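Local coordinates for putative GGDEF domain protein (Pseudomonas aeruginosa, PDB 7E6G) that probably catalyses the condensation of two GTP molecules into the second messenger cyclic di-GMP, releasing two diphosphates, with magnesium as cofactor, at residues 136-141 with 221-226; 173-178 with 185-190; 191-196 with 225-230. One frame throughout, in Å; residues are numbered along the deposited sequence.

Contact 1. Residues 136-141 with 221-226; sequences AMLDVD and VTASVG. With MG (magnesium ion), chain G; G2P (phosphomethylphosphonic acid guanylate ester), chain H.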
# COMPACT_ATOMS: atom_id res chain seq x y z
N ALA A 136 44.19 -6.37 22.60
CA ALA A 136 44.74 -5.86 23.85
C ALA A 136 43.83 -6.30 24.99
O ALA A 136 42.64 -6.01 24.98
CB ALA A 136 44.87 -4.34 23.80
N MET A 137 44.37 -7.04 25.95
CA MET A 137 43.59 -7.51 27.09
C MET A 137 44.04 -6.77 28.34
O MET A 137 45.22 -6.81 28.72
CB MET A 137 43.71 -9.02 27.27
CG MET A 137 42.58 -9.61 28.13
SD MET A 137 42.77 -11.38 28.36
CE MET A 137 42.13 -12.00 26.79
N LEU A 138 43.10 -6.13 29.00
CA LEU A 138 43.33 -5.18 30.06
C LEU A 138 42.70 -5.72 31.33
O LEU A 138 41.58 -6.24 31.30
CB LEU A 138 42.72 -3.84 29.64
CG LEU A 138 43.03 -2.51 30.31
CD1 LEU A 138 43.48 -1.49 29.28
CD2 LEU A 138 41.79 -2.03 31.06
N ASP A 139 43.42 -5.66 32.45
CA ASP A 139 42.94 -6.18 33.73
C ASP A 139 43.24 -5.14 34.80
O ASP A 139 44.38 -4.69 34.92
CB ASP A 139 43.62 -7.52 34.07
CG ASP A 139 43.19 -8.10 35.42
OD1 ASP A 139 43.28 -7.40 36.46
OD2 ASP A 139 42.77 -9.28 35.46
N VAL A 140 42.22 -4.79 35.59
CA VAL A 140 42.35 -3.72 36.57
C VAL A 140 43.26 -4.16 37.72
O VAL A 140 43.12 -5.26 38.27
CB VAL A 140 40.97 -3.27 37.07
CG1 VAL A 140 41.11 -2.14 38.09
CG2 VAL A 140 40.13 -2.81 35.89
N ASP A 141 44.20 -3.29 38.09
CA ASP A 141 45.12 -3.59 39.17
C ASP A 141 44.49 -3.27 40.52
O ASP A 141 43.94 -2.18 40.71
CB ASP A 141 46.42 -2.79 39.01
CG ASP A 141 47.14 -3.09 37.71
OD1 ASP A 141 47.15 -4.25 37.27
OD2 ASP A 141 47.73 -2.16 37.14
N VAL A 221 43.10 4.47 39.46
CA VAL A 221 43.41 3.07 39.26
C VAL A 221 44.46 2.94 38.17
O VAL A 221 44.72 3.87 37.40
CB VAL A 221 42.17 2.24 38.87
CG1 VAL A 221 41.14 2.28 39.99
CG2 VAL A 221 41.60 2.77 37.57
N THR A 222 45.06 1.77 38.11
CA THR A 222 45.90 1.40 37.00
C THR A 222 45.39 0.09 36.43
O THR A 222 44.62 -0.63 37.08
CB THR A 222 47.37 1.26 37.41
OG1 THR A 222 47.44 0.29 38.46
CG2 THR A 222 47.95 2.60 37.88
N ALA A 223 45.80 -0.20 35.20
CA ALA A 223 45.49 -1.47 34.58
C ALA A 223 46.77 -2.08 34.02
O ALA A 223 47.63 -1.36 33.50
CB ALA A 223 44.47 -1.31 33.45
N SER A 224 46.88 -3.40 34.13
CA SER A 224 47.85 -4.14 33.35
C SER A 224 47.23 -4.46 32.00
O SER A 224 46.01 -4.56 31.88
CB SER A 224 48.25 -5.42 34.07
OG SER A 224 48.84 -5.13 35.33
N VAL A 225 48.07 -4.60 30.97
CA VAL A 225 47.53 -4.94 29.66
C VAL A 225 48.56 -5.74 28.86
O VAL A 225 49.74 -5.41 28.84
CB VAL A 225 47.03 -3.70 28.89
CG1 VAL A 225 48.02 -2.61 28.95
CG2 VAL A 225 46.68 -4.06 27.42
N GLY A 226 48.09 -6.81 28.24
CA GLY A 226 48.90 -7.62 27.34
C GLY A 226 48.35 -7.46 25.93
O GLY A 226 47.13 -7.54 25.74
MG MG G . 42.48 -7.42 38.68
PG G2P H . 45.32 -7.82 40.48
O1G G2P H . 45.24 -7.89 39.17
O2G G2P H . 45.80 -6.69 40.89
O3G G2P H . 45.85 -8.89 41.07
O3B G2P H . 43.82 -7.88 40.80
PB G2P H . 42.80 -7.72 41.98
O1B G2P H . 42.04 -6.77 41.53
O2B G2P H . 43.34 -7.52 43.19
C3A G2P H . 41.86 -9.15 42.22
PA G2P H . 41.13 -10.03 41.05
O1A G2P H . 41.85 -11.07 41.63
O2A G2P H . 41.67 -9.18 40.02
O5' G2P H . 39.91 -9.58 41.77
C5' G2P H . 39.02 -8.59 41.26
C4' G2P H . 37.76 -8.49 42.06
O4' G2P H . 36.88 -8.23 41.13
C3' G2P H . 37.31 -9.80 42.42
O3' G2P H . 37.33 -9.88 43.79
C2' G2P H . 35.94 -9.79 41.86
O2' G2P H . 34.96 -10.34 42.65
C1' G2P H . 35.71 -8.40 41.72
N9 G2P H . 34.67 -8.12 40.81
C8 G2P H . 34.45 -8.93 39.83
N7 G2P H . 33.46 -8.50 39.10
C5 G2P H . 33.04 -7.42 39.60
C6 G2P H . 32.09 -6.60 39.22
O6 G2P H . 31.39 -6.78 38.27
N1 G2P H . 31.87 -5.47 39.95
C2 G2P H . 32.63 -5.24 41.04
N2 G2P H . 32.42 -4.22 41.67
N3 G2P H . 33.57 -6.11 41.38
C4 G2P H . 33.80 -7.17 40.66
O HOH W 1 44.65 0.12 40.80
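Met-137 to Val-140 pair with Ala-223 to Gly-226 as antiparallel neighbours in the central sheet of the GGDEF domain, their axes 158° apart, ending at the magnesium-nucleotide site. Met-137 with Gly-226 and Asp-139 with Ser-224 are the hydrogen-bonded pairs; the bond from Met-137 N to Gly-226 O, 2.8 Å, is nearly straight. On the face carrying Leu-138 and Val-140, Leu-138 CG sits 3.7 Å from Ala-223 CB.

Beyond the strands, the side chain of Asp-141 points toward 221-226. Its CG lies beside its own backbone N (chi1 -60°), which donates to Thr-222 O. Ser-224 OG donates to the syn lone pair of Asp-141 OD1 (2.7 Å), and Thr-222 OG1 to the anti lone pair of Asp-141 OD2 (2.8 Å). Lys-251 adds a salt bridge to OD1 and the N-H of Asp-256 a bond to OD2, so both oxygens are firmly held. Magnesium is bound by Asp-139 OD1 (2.4 Å) and by the carbonyl Val-140 O (2.3 Å), with Glu-182 and two GTP-analogue oxygens as further ligands. Lys-251 NZ also hydrogen-bonds to Asp-139 OD1, so one lysine joins the two aspartates, while Asp-139 OD2 makes a salt bridge to Arg-213 of the second subunit.

Strand 183-188 flanks 136-140, strand 258-260 lies beyond 223-226, helix 236-252 covers the Met-137 face and helix 193-208 packs against Ala-136 and Val-225.

Contact 2. Residues 173-178 with 185-190; sequences YDLCGR and LLLLPQ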
# COMPACT_ATOMS: atom_id res chain seq x y z
N TYR A 173 35.88 2.10 14.43
CA TYR A 173 35.64 0.69 14.18
C TYR A 173 36.33 -0.23 15.18
O TYR A 173 36.10 -1.45 15.14
CB TYR A 173 36.05 0.32 12.75
CG TYR A 173 35.11 0.90 11.73
CD1 TYR A 173 33.81 0.44 11.63
CD2 TYR A 173 35.51 1.95 10.90
CE1 TYR A 173 32.92 0.98 10.72
CE2 TYR A 173 34.62 2.50 9.99
CZ TYR A 173 33.33 2.01 9.90
OH TYR A 173 32.43 2.54 8.99
N ASP A 174 37.17 0.31 16.05
CA ASP A 174 37.68 -0.46 17.17
C ASP A 174 36.55 -0.87 18.11
O ASP A 174 35.48 -0.26 18.17
CB ASP A 174 38.71 0.35 17.94
CG ASP A 174 39.90 0.70 17.11
OD1 ASP A 174 40.07 0.10 16.03
OD2 ASP A 174 40.65 1.60 17.54
N LEU A 175 36.83 -1.92 18.87
CA LEU A 175 35.81 -2.58 19.68
C LEU A 175 36.35 -2.77 21.08
O LEU A 175 37.36 -3.45 21.27
CB LEU A 175 35.47 -3.93 19.06
CG LEU A 175 34.03 -4.39 18.98
CD1 LEU A 175 33.17 -3.38 18.25
CD2 LEU A 175 34.07 -5.70 18.24
N CYS A 176 35.68 -2.20 22.07
CA CYS A 176 36.08 -2.41 23.46
C CYS A 176 35.01 -3.22 24.17
O CYS A 176 33.89 -2.73 24.38
CB CYS A 176 36.29 -1.08 24.19
SG CYS A 176 36.62 -1.35 25.96
N GLY A 177 35.34 -4.44 24.58
CA GLY A 177 34.38 -5.34 25.19
C GLY A 177 34.70 -5.65 26.64
O GLY A 177 35.86 -5.68 27.05
N ARG A 178 33.64 -5.87 27.41
CA ARG A 178 33.76 -6.39 28.77
C ARG A 178 34.05 -7.89 28.70
O ARG A 178 33.24 -8.66 28.18
CB ARG A 178 32.49 -6.11 29.56
CG ARG A 178 32.49 -6.74 30.94
CD ARG A 178 31.93 -5.81 31.95
NE ARG A 178 32.36 -6.13 33.30
CZ ARG A 178 31.58 -5.93 34.36
NH1 ARG A 178 30.36 -5.43 34.18
NH2 ARG A 178 31.99 -6.23 35.58
N LEU A 185 38.58 -6.48 26.71
CA LEU A 185 39.26 -6.92 25.50
C LEU A 185 39.07 -5.85 24.45
O LEU A 185 37.94 -5.54 24.06
CB LEU A 185 38.72 -8.27 25.02
CG LEU A 185 39.54 -8.85 23.87
CD1 LEU A 185 41.00 -9.01 24.23
CD2 LEU A 185 38.97 -10.19 23.43
N LEU A 186 40.18 -5.27 24.01
CA LEU A 186 40.21 -4.33 22.91
C LEU A 186 40.52 -5.11 21.63
O LEU A 186 41.50 -5.85 21.59
CB LEU A 186 41.27 -3.25 23.16
CG LEU A 186 40.93 -2.00 24.00
CD1 LEU A 186 40.13 -2.30 25.28
CD2 LEU A 186 42.19 -1.23 24.36
N LEU A 187 39.67 -4.97 20.63
CA LEU A 187 39.93 -5.48 19.29
C LEU A 187 40.13 -4.30 18.35
O LEU A 187 39.21 -3.48 18.15
CB LEU A 187 38.79 -6.37 18.81
CG LEU A 187 38.93 -6.81 17.35
CD1 LEU A 187 39.87 -7.96 17.23
CD2 LEU A 187 37.57 -7.23 16.84
N LEU A 188 41.33 -4.19 17.79
CA LEU A 188 41.56 -3.18 16.77
C LEU A 188 41.61 -3.88 15.42
O LEU A 188 42.62 -4.52 15.09
CB LEU A 188 42.85 -2.40 17.03
CG LEU A 188 43.12 -1.95 18.46
CD1 LEU A 188 44.30 -0.99 18.50
CD2 LEU A 188 41.88 -1.32 19.04
N PRO A 189 40.55 -3.79 14.62
CA PRO A 189 40.53 -4.51 13.35
C PRO A 189 41.34 -3.78 12.30
O PRO A 189 41.48 -2.55 12.33
CB PRO A 189 39.04 -4.52 12.99
CG PRO A 189 38.51 -3.27 13.61
CD PRO A 189 39.35 -2.97 14.83
N GLN A 190 41.87 -4.56 11.37
CA GLN A 190 42.68 -4.04 10.27
C GLN A 190 43.72 -3.06 10.79
O GLN A 190 43.84 -1.93 10.33
CB GLN A 190 41.79 -3.39 9.21
CG GLN A 190 40.65 -4.28 8.76
CD GLN A 190 39.70 -3.58 7.83
OE1 GLN A 190 38.51 -3.43 8.12
NE2 GLN A 190 40.21 -3.14 6.68
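Leu-175 to Gly-177 and Leu-185 to Leu-187 are the facing arms of a beta hairpin. The GGDEF-family signature, here with the sequence GGEEF, begins in the turn with Gly-180, Gly-181 and Glu-182 and runs on into the second strand. Glu-182 is a magnesium ligand, so the hairpin presents part of the active site at its turn.

In the backbone, Leu-175 with Leu-187 and Gly-177 with Leu-185 are hydrogen-bonded pairs, each closed by two N-H to O bonds. The straightest of the four goes from Leu-187 N to Leu-175 O, 2.8 Å at 172°. Cys-176 and Leu-186 form the non-hydrogen-bonded pair between them.

Apolar contacts divide over the two faces. Leu-175 and Leu-187 lie side by side and point the same way, CD2 to CD2 at 4.1 Å, with Arg-118 of helix 112-128 packed against both. On the opposite face the Leu-186 side chain leans back across the strands: its CG stands beside the backbone N (chi1 -85°), which carries CD1 to 3.7 Å from Cys-176 SG. Helix 152-168 covers Cys-176 through Met-166 and Glu-167.

Charged groups mark both ends. Arg-178 reaches out of the hairpin, where its NH2 donates to the guanine O6 of the bound analogue and to Gly-181 O. At the far end Asp-174 forms a salt bridge with Arg-171, and Leu-188 CD2 rests against its carboxylate carbon. Past the last pair the two segments still touch: Pro-189 CG meets Tyr-173 O at 3.4 Å, and Pro-189 CD lies 3.4 Å from Asp-174 OD1.

Contact 3. Residues 191-196 with 225-230; sequences TRLQDA and VGVTEH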
# COMPACT_ATOMS: atom_id res chain seq x y z
N THR A 191 44.47 -3.52 11.79
CA THR A 191 45.48 -2.70 12.45
C THR A 191 46.69 -3.58 12.72
O THR A 191 46.55 -4.76 13.04
CB THR A 191 44.93 -2.08 13.75
OG1 THR A 191 43.74 -1.32 13.48
CG2 THR A 191 45.97 -1.19 14.41
N ARG A 192 47.86 -3.00 12.52
CA ARG A 192 49.11 -3.65 12.91
C ARG A 192 49.70 -3.01 14.16
O ARG A 192 49.45 -1.83 14.47
CB ARG A 192 50.12 -3.61 11.75
CG ARG A 192 49.99 -4.81 10.78
CD ARG A 192 49.84 -4.37 9.31
NE ARG A 192 48.71 -3.47 9.09
CZ ARG A 192 47.43 -3.84 9.00
NH1 ARG A 192 47.07 -5.12 9.13
NH2 ARG A 192 46.49 -2.91 8.80
N LEU A 193 50.51 -3.80 14.87
CA LEU A 193 51.09 -3.41 16.16
C LEU A 193 51.60 -1.98 16.17
O LEU A 193 51.32 -1.21 17.09
CB LEU A 193 52.23 -4.37 16.50
CG LEU A 193 52.28 -4.93 17.91
CD1 LEU A 193 50.88 -5.30 18.38
CD2 LEU A 193 53.26 -6.11 17.99
N GLN A 194 52.35 -1.62 15.12
CA GLN A 194 52.96 -0.29 15.06
C GLN A 194 51.90 0.81 15.10
O GLN A 194 52.08 1.82 15.78
CB GLN A 194 53.82 -0.20 13.80
CG GLN A 194 55.05 -1.12 13.84
CD GLN A 194 54.79 -2.51 13.25
OE1 GLN A 194 54.62 -3.50 13.98
NE2 GLN A 194 54.79 -2.59 11.92
N ASP A 195 50.81 0.62 14.45
CA ASP A 195 49.74 1.53 14.52
C ASP A 195 48.93 1.40 15.80
O ASP A 195 48.27 2.29 16.14
CB ASP A 195 48.84 1.25 13.36
CG ASP A 195 48.91 2.27 12.33
OD1 ASP A 195 49.96 2.47 11.87
OD2 ASP A 195 47.95 2.89 11.95
N ALA A 196 48.99 0.27 16.48
CA ALA A 196 48.25 0.06 17.72
C ALA A 196 48.90 0.78 18.89
O ALA A 196 48.20 1.36 19.74
CB ALA A 196 48.14 -1.44 18.00
N VAL A 225 48.07 -4.60 30.97
CA VAL A 225 47.53 -4.94 29.66
C VAL A 225 48.56 -5.74 28.86
O VAL A 225 49.74 -5.41 28.84
CB VAL A 225 47.03 -3.70 28.89
CG1 VAL A 225 48.02 -2.61 28.95
CG2 VAL A 225 46.68 -4.06 27.42
N GLY A 226 48.09 -6.81 28.24
CA GLY A 226 48.90 -7.62 27.34
C GLY A 226 48.35 -7.46 25.93
O GLY A 226 47.13 -7.54 25.74
N VAL A 227 49.22 -7.20 24.97
CA VAL A 227 48.74 -7.00 23.61
C VAL A 227 49.51 -7.89 22.64
O VAL A 227 50.71 -8.15 22.83
CB VAL A 227 48.79 -5.50 23.21
CG1 VAL A 227 50.11 -4.88 23.57
CG2 VAL A 227 48.46 -5.31 21.75
N THR A 228 48.79 -8.43 21.65
CA THR A 228 49.36 -9.20 20.56
C THR A 228 48.74 -8.81 19.23
O THR A 228 47.69 -8.16 19.16
CB THR A 228 49.17 -10.72 20.70
OG1 THR A 228 50.07 -11.37 19.81
CG2 THR A 228 47.75 -11.12 20.30
N GLU A 229 49.40 -9.27 18.17
CA GLU A 229 48.87 -9.20 16.82
C GLU A 229 48.35 -10.57 16.40
O GLU A 229 48.90 -11.61 16.78
CB GLU A 229 49.94 -8.76 15.84
CG GLU A 229 49.38 -8.30 14.53
CD GLU A 229 50.47 -7.85 13.61
OE1 GLU A 229 50.18 -7.59 12.42
OE2 GLU A 229 51.62 -7.70 14.09
N HIS A 230 47.30 -10.57 15.61
CA HIS A 230 46.82 -11.83 15.09
C HIS A 230 47.79 -12.39 14.06
O HIS A 230 48.08 -11.75 13.05
CB HIS A 230 45.45 -11.68 14.47
CG HIS A 230 45.02 -12.92 13.76
ND1 HIS A 230 44.87 -14.12 14.43
CD2 HIS A 230 44.81 -13.18 12.46
CE1 HIS A 230 44.53 -15.05 13.56
NE2 HIS A 230 44.49 -14.51 12.36
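The carboxylate of Glu-229 turns one face toward the start of helix 193-208, with Leu-193 N above that face and the aliphatic part of Arg-192 over the same side, displaced toward OE1. Leu-193 N stands 4.1 Å from Glu-229 OE2, too far for a hydrogen bond, and Leu-193 CB is 4.2 Å from the same oxygen. The guanidinium of Arg-192 does not lie flat against the carboxylate: the two planes are 68° apart, and Arg-192 NH1 remains 5.2 Å from Glu-229 OE1. Instead, chi1 (-88°) places Arg-192 CG beside Glu-229 OE1, and the bends at chi2 and chi3 then carry the guanidinium away from the acid. The opposite charges would probably still attract through space, and a carboxylate near the N-terminal end of a helix would probably be stabilised electrostatically.

Glu-229 gets there by full extension: CG is anti to the backbone N (chi1 -163°) and the chain runs straight beyond it. Arg-192 sits at the N-cap, and its carbonyl O accepts from Ala-196 N at 2.9 Å, the first helical turn.

Leu-193 CD1 touches Val-227 CG2 at 4.1 Å, the two side chains passing at a slant, and also approaches the backbone of Thr-228.

This is the start of a helix packed on the sheet of the alpha/beta GGDEF domain, away from the nucleotide site. Strand 258-260 flanks strand 223-229, and its Phe-260 packs against both Leu-193 and Val-227. Ala-196 rests on Val-134 of strand 134-140; just past the end of 223-229, His-230 stacks with Tyr-133 and touches helix 112-128.

How the contacts relate
From the N terminus, after the long helix 27-102 and helix 112-128, the chain lays down strand 134-140, the first partner of contact 1. Contact 2 then closes a short hairpin loop, 173-178 with 185-190, nested inside the much longer loop that contact 1 closes at 221-226. Contact 3 opens just after contact 2, at 191-196, and ends on the same strand as contact 1, sharing Val-225 and Gly-226. Strand 134-140 joins the first two contacts: Ala-136 O probably accepts from Leu-186 N. Leu-188 packs on Ala-196 between contacts 2 and 3. Together they tie hairpin, central strands and helix 193-208 into one unit.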